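PDB 4QRN: 5-Carboxyvanillate Decarboxylase from Novosphingobium aromaticivorans, which probably removes the 5-carboxyl group of 5-carboxyvanillate as a metal-dependent carboxy-lyase. Local coordinates for residues R47-V52 with R126-R131; R330-M335 with T365-W370. One frame throughout, in Å; residues are numbered along the deposited sequence.

Contact 1: residues R47-V52 with R126-R131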
# COMPACT_ATOMS: atom_id res chain seq x y z
N ARG A 47 -19.32 6.58 24.76
CA ARG A 47 -20.55 7.08 24.17
C ARG A 47 -20.47 8.58 23.92
O ARG A 47 -20.95 9.07 22.89
CB ARG A 47 -21.73 6.75 25.09
CG ARG A 47 -23.12 7.06 24.53
CD ARG A 47 -23.47 6.16 23.35
NE ARG A 47 -23.40 6.93 22.13
CZ ARG A 47 -23.74 6.48 20.92
NH1 ARG A 47 -24.13 5.22 20.74
NH2 ARG A 47 -23.66 7.31 19.89
N GLU A 48 -19.87 9.32 24.86
CA GLU A 48 -19.84 10.77 24.68
C GLU A 48 -18.97 11.19 23.50
O GLU A 48 -19.29 12.17 22.84
CB GLU A 48 -19.43 11.49 25.96
CG GLU A 48 -18.07 11.16 26.46
CD GLU A 48 -17.75 11.80 27.80
OE1 GLU A 48 -18.65 12.41 28.43
OE2 GLU A 48 -16.58 11.68 28.23
N ILE A 49 -17.90 10.43 23.19
CA ILE A 49 -17.09 10.79 22.03
C ILE A 49 -17.83 10.41 20.74
O ILE A 49 -17.83 11.19 19.80
CB ILE A 49 -15.68 10.19 22.13
CG1 ILE A 49 -14.89 10.94 23.21
CG2 ILE A 49 -14.94 10.29 20.77
CD1 ILE A 49 -13.56 10.32 23.56
N ILE A 50 -18.48 9.25 20.69
CA ILE A 50 -19.28 8.92 19.51
C ILE A 50 -20.37 9.99 19.30
O ILE A 50 -20.65 10.38 18.17
CB ILE A 50 -19.89 7.49 19.56
CG1 ILE A 50 -18.80 6.42 19.80
CG2 ILE A 50 -20.66 7.17 18.28
CD1 ILE A 50 -17.63 6.47 18.83
N ASP A 51 -20.97 10.48 20.39
CA ASP A 51 -21.97 11.53 20.26
C ASP A 51 -21.37 12.81 19.66
O ASP A 51 -22.05 13.52 18.91
CB ASP A 51 -22.60 11.85 21.61
CG ASP A 51 -23.55 10.78 22.09
OD1 ASP A 51 -23.92 9.89 21.29
OD2 ASP A 51 -23.91 10.83 23.28
N VAL A 52 -20.11 13.13 19.98
CA VAL A 52 -19.46 14.27 19.33
C VAL A 52 -19.31 14.01 17.83
O VAL A 52 -19.56 14.92 17.02
CB VAL A 52 -18.08 14.60 19.94
CG1 VAL A 52 -17.37 15.68 19.11
CG2 VAL A 52 -18.25 15.04 21.39
N ARG A 126 -9.20 18.04 24.91
CA ARG A 126 -8.46 17.70 26.11
C ARG A 126 -9.38 17.09 27.17
O ARG A 126 -9.01 16.11 27.84
CB ARG A 126 -7.76 18.93 26.67
CG ARG A 126 -6.65 19.46 25.76
CD ARG A 126 -5.91 20.62 26.39
NE ARG A 126 -6.78 21.78 26.55
CZ ARG A 126 -6.68 22.92 25.86
NH1 ARG A 126 -5.75 23.09 24.93
NH2 ARG A 126 -7.54 23.89 26.12
N THR A 127 -10.57 17.65 27.34
CA THR A 127 -11.47 17.17 28.36
C THR A 127 -11.94 15.75 28.07
O THR A 127 -11.95 14.89 28.95
CB THR A 127 -12.67 18.12 28.47
OG1 THR A 127 -12.20 19.39 28.93
CG2 THR A 127 -13.71 17.61 29.45
N LEU A 128 -12.32 15.49 26.82
CA LEU A 128 -12.83 14.17 26.48
C LEU A 128 -11.71 13.13 26.47
O LEU A 128 -11.96 11.99 26.81
CB LEU A 128 -13.58 14.20 25.14
CG LEU A 128 -14.89 14.98 25.20
CD1 LEU A 128 -15.54 14.96 23.84
CD2 LEU A 128 -15.86 14.46 26.28
N ALA A 129 -10.51 13.51 26.06
CA ALA A 129 -9.39 12.57 26.12
C ALA A 129 -9.07 12.24 27.58
O ALA A 129 -8.80 11.08 27.90
CB ALA A 129 -8.17 13.15 25.44
N THR A 130 -9.08 13.25 28.45
CA THR A 130 -8.83 13.01 29.87
C THR A 130 -9.84 12.01 30.42
O THR A 130 -9.48 11.07 31.12
CB THR A 130 -8.94 14.33 30.66
OG1 THR A 130 -7.88 15.20 30.25
CG2 THR A 130 -8.84 14.06 32.17
N ARG A 131 -11.12 12.22 30.09
CA ARG A 131 -12.17 11.34 30.55
C ARG A 131 -12.02 9.92 29.99
O ARG A 131 -12.20 8.94 30.72
CB ARG A 131 -13.55 11.93 30.22
CG ARG A 131 -13.87 13.16 31.08
CD ARG A 131 -14.94 14.01 30.45
NE ARG A 131 -16.25 13.39 30.46
CZ ARG A 131 -17.11 13.43 31.49
NH1 ARG A 131 -16.80 14.03 32.63
NH2 ARG A 131 -18.30 12.84 31.36
O HOH W 1 -14.72 10.18 26.93

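Contact 2: residues R330-M335 with T365-W370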
# COMPACT_ATOMS: atom_id res chain seq x y z
N ARG A 330 10.05 -9.10 16.52
CA ARG A 330 9.50 -7.77 16.27
C ARG A 330 8.09 -7.82 15.68
O ARG A 330 7.58 -6.80 15.23
CB ARG A 330 10.44 -6.94 15.39
CG ARG A 330 11.81 -6.79 16.02
CD ARG A 330 12.67 -5.76 15.27
NE ARG A 330 12.24 -4.38 15.51
CZ ARG A 330 12.55 -3.66 16.58
NH1 ARG A 330 13.32 -4.18 17.54
NH2 ARG A 330 12.12 -2.42 16.69
N VAL A 331 7.46 -9.00 15.72
CA VAL A 331 6.13 -9.23 15.15
C VAL A 331 5.26 -9.86 16.23
O VAL A 331 5.62 -10.89 16.81
CB VAL A 331 6.21 -10.14 13.91
CG1 VAL A 331 4.83 -10.40 13.33
CG2 VAL A 331 7.16 -9.55 12.87
N MET A 332 4.10 -9.24 16.49
CA MET A 332 3.21 -9.60 17.59
C MET A 332 1.81 -9.90 17.09
O MET A 332 1.33 -9.31 16.12
CB MET A 332 3.12 -8.40 18.57
CG MET A 332 4.41 -8.16 19.32
SD MET A 332 4.40 -6.63 20.27
CE MET A 332 4.67 -5.42 18.97
N TYR A 333 1.14 -10.78 17.82
CA TYR A 333 -0.26 -11.06 17.59
C TYR A 333 -1.15 -9.89 18.02
O TYR A 333 -0.94 -9.28 19.07
CB TYR A 333 -0.65 -12.31 18.39
CG TYR A 333 -2.15 -12.60 18.34
CD1 TYR A 333 -2.74 -13.05 17.16
CD2 TYR A 333 -2.96 -12.37 19.43
CE1 TYR A 333 -4.11 -13.26 17.10
CE2 TYR A 333 -4.32 -12.57 19.37
CZ TYR A 333 -4.90 -13.00 18.20
OH TYR A 333 -6.27 -13.18 18.19
N ALA A 334 -2.18 -9.63 17.21
CA ALA A 334 -3.27 -8.72 17.58
C ALA A 334 -4.53 -9.23 16.92
O ALA A 334 -4.49 -9.79 15.82
CB ALA A 334 -3.00 -7.29 17.12
N MET A 335 -5.66 -9.01 17.60
CA MET A 335 -6.95 -9.42 17.09
C MET A 335 -7.71 -8.31 16.32
O MET A 335 -8.42 -8.60 15.37
CB MET A 335 -7.81 -9.96 18.24
CG MET A 335 -9.21 -10.32 17.84
SD MET A 335 -10.20 -11.02 19.17
CE MET A 335 -9.76 -12.75 19.08
N THR A 365 5.53 -13.31 24.28
CA THR A 365 6.70 -12.70 24.90
C THR A 365 7.22 -11.48 24.17
O THR A 365 7.85 -10.63 24.81
CB THR A 365 7.82 -13.72 25.17
OG1 THR A 365 8.26 -14.28 23.95
CG2 THR A 365 7.33 -14.83 26.10
N ASN A 366 6.95 -11.33 22.87
CA ASN A 366 7.30 -10.07 22.24
C ASN A 366 6.50 -8.92 22.85
O ASN A 366 7.09 -7.91 23.23
CB ASN A 366 7.06 -10.14 20.74
CG ASN A 366 8.06 -11.05 20.01
OD1 ASN A 366 9.11 -11.43 20.54
ND2 ASN A 366 7.72 -11.39 18.77
N ALA A 367 5.20 -9.10 23.01
CA ALA A 367 4.38 -8.06 23.63
C ALA A 367 4.87 -7.78 25.05
O ALA A 367 4.92 -6.63 25.48
CB ALA A 367 2.92 -8.48 23.64
N GLU A 368 5.21 -8.83 25.81
CA GLU A 368 5.66 -8.59 27.18
C GLU A 368 6.92 -7.72 27.18
O GLU A 368 7.07 -6.86 28.05
CB GLU A 368 5.92 -9.91 27.89
CG GLU A 368 4.64 -10.63 28.24
CD GLU A 368 4.81 -12.00 28.84
OE1 GLU A 368 5.82 -12.69 28.60
OE2 GLU A 368 3.85 -12.42 29.53
N LYS A 369 7.82 -7.94 26.21
CA LYS A 369 9.02 -7.12 26.12
C LYS A 369 8.69 -5.69 25.68
O LYS A 369 9.06 -4.73 26.38
CB LYS A 369 10.02 -7.74 25.14
CG LYS A 369 11.23 -6.84 24.92
CD LYS A 369 12.31 -7.48 24.08
CE LYS A 369 13.45 -6.50 23.87
NZ LYS A 369 14.58 -7.11 23.12
N TRP A 370 8.04 -5.53 24.53
CA TRP A 370 7.94 -4.20 23.95
C TRP A 370 6.96 -3.28 24.67
O TRP A 370 7.12 -2.06 24.62
CB TRP A 370 7.58 -4.30 22.46
CG TRP A 370 8.60 -5.06 21.70
CD1 TRP A 370 8.39 -6.25 21.03
CD2 TRP A 370 10.00 -4.77 21.55
NE1 TRP A 370 9.56 -6.69 20.47
CE2 TRP A 370 10.55 -5.81 20.77
CE3 TRP A 370 10.83 -3.71 21.94
CZ2 TRP A 370 11.89 -5.83 20.41
CZ3 TRP A 370 12.17 -3.74 21.58
CH2 TRP A 370 12.68 -4.80 20.82

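Contact 1: residues R47-V52 with R126-R131
Glu-48 and Arg-131 join two helices by a bidentate, side-on salt bridge, at the margin of a buried patch built round Leu-128. The helices pack as a near-antiparallel pair, their segment directions 149° apart, on the outside of the amidohydrolase (beta/alpha)8 barrel. Arg-131 NE lies 2.8 Å from Glu-48 OE2, a fairly straight bond that uses the syn lone pair and stays close to the guanidinium plane. Arg-131 NH2 donates to Glu-48 OE1 at 3.0 Å, somewhat out of both planes; with carboxylate and guanidinium turned 38° against each other, the pair is twisted rather than flat. Arg-131 turns NE and NH2 to the acid through a bend at chi3 (70°), while Glu-48 stretches out beyond CG. Next to the salt bridge, Leu-128 CD2 sits 3.5 Å from Glu-48 OE2, and Leu-128 CD1 meets Val-52 CG2 at 3.7 Å. Ile-49 and Leu-128 lie alongside one another pointing opposite ways, Ile-49 CG1 4.0 Å from Leu-128 CB. A glutamine in place of Glu-48 would probably leave the Arg-131 guanidinium without its counter-charge and keep at best one of the two bonds.

In the next shell, Ile-49 and Val-52 also rest on Val-116 and Leu-119, respectively, and Trp-160 of helix 158-170 lies against Ala-129 and Thr-130. The side chain of Ile-49 is still about 11 Å from the bound nitrobenzoate, so this is packing away from the active site. One water donates to Glu-48 OE2 at 2.7 Å and, more weakly, to the carbonyl Leu-128 O, giving that carboxylate oxygen a second donor beside Arg-131 NE.

Contact 2: residues R330-M335 with T365-W370
Asn-366 supplies the hydrogen bond between the segments: its ND2 donates to Val-331 O at 2.9 Å through a moderately bent N-H. The acceptor lies practically in the amide plane of Asn-366, but the nitrogen stands above the carbonyl plane of Val-331, 45° out of it, so the bond does not follow a lone pair. The same ND2 also bonds to Glu-328 O, just before the strand, and the amide therefore spans two carbonyls of one chain section.

Apolar packing centres on Met-332. Met-332 CG lies 3.6 Å from Asn-366 CB, and Met-332 SD reaches the helix backbone, 3.7 Å from Ala-367 CA. With CG set beside the backbone N (chi1 -69°) and chi2 extended, the thioether is carried out to the helix before chi3 bends the terminal methyl.

These contacts seat the last helix, 356-370, on strand 331-332, the last strand of the (beta/alpha)8 (TIM) barrel of the amidohydrolase superfamily. Just past that strand the chain runs on beside strand 38-44, where Tyr-333 makes backbone hydrogen bonds to Thr-40. Met-332 and Trp-370 also both touch Leu-307 of the neighbouring strand 306-309, and Ala-367 reaches Thr-40.

Aromatic contacts involve Trp-370. Met-332 SD approaches the edge of the Trp-370 indole, near the ring plane, in a Met-aromatic contact 5.2 Å from the centroid of the five-membered ring. At the six-membered end, Arg-330 NH1 comes within 3.4 Å of Trp-370 CH2, the guanidinium and ring planes 67° apart.

The polar ends of this last pair are engaged by other residues. Arg-330 NH2 bonds to Gln-258 OE1 and its NE to Val-306 O, which helps fix the guanidinium beside the indole, while Trp-370 NE1 donates to Asp-329 O.

From the N terminus, strand 38-44 leads into helix 47-59, where contact 1 begins. It closes at helix 122-142 after a mostly helical excursion of 73 residues that includes strand 106-111. Contact 2 opens far later, at strand 331-332, and closes over 29 residues with no strand among them, at helix 356-370 near the C terminus. The loops are in series and neither nest nor cross. The centres of contact 1 and contact 2 are 29 Å apart, on opposite sides of the chain's centre. Contact 1 thus joins two helices of the early part of the chain, whereas contact 2 ties the closing helix to the last barrel strand, where the barrel meets its first strand, 38-44.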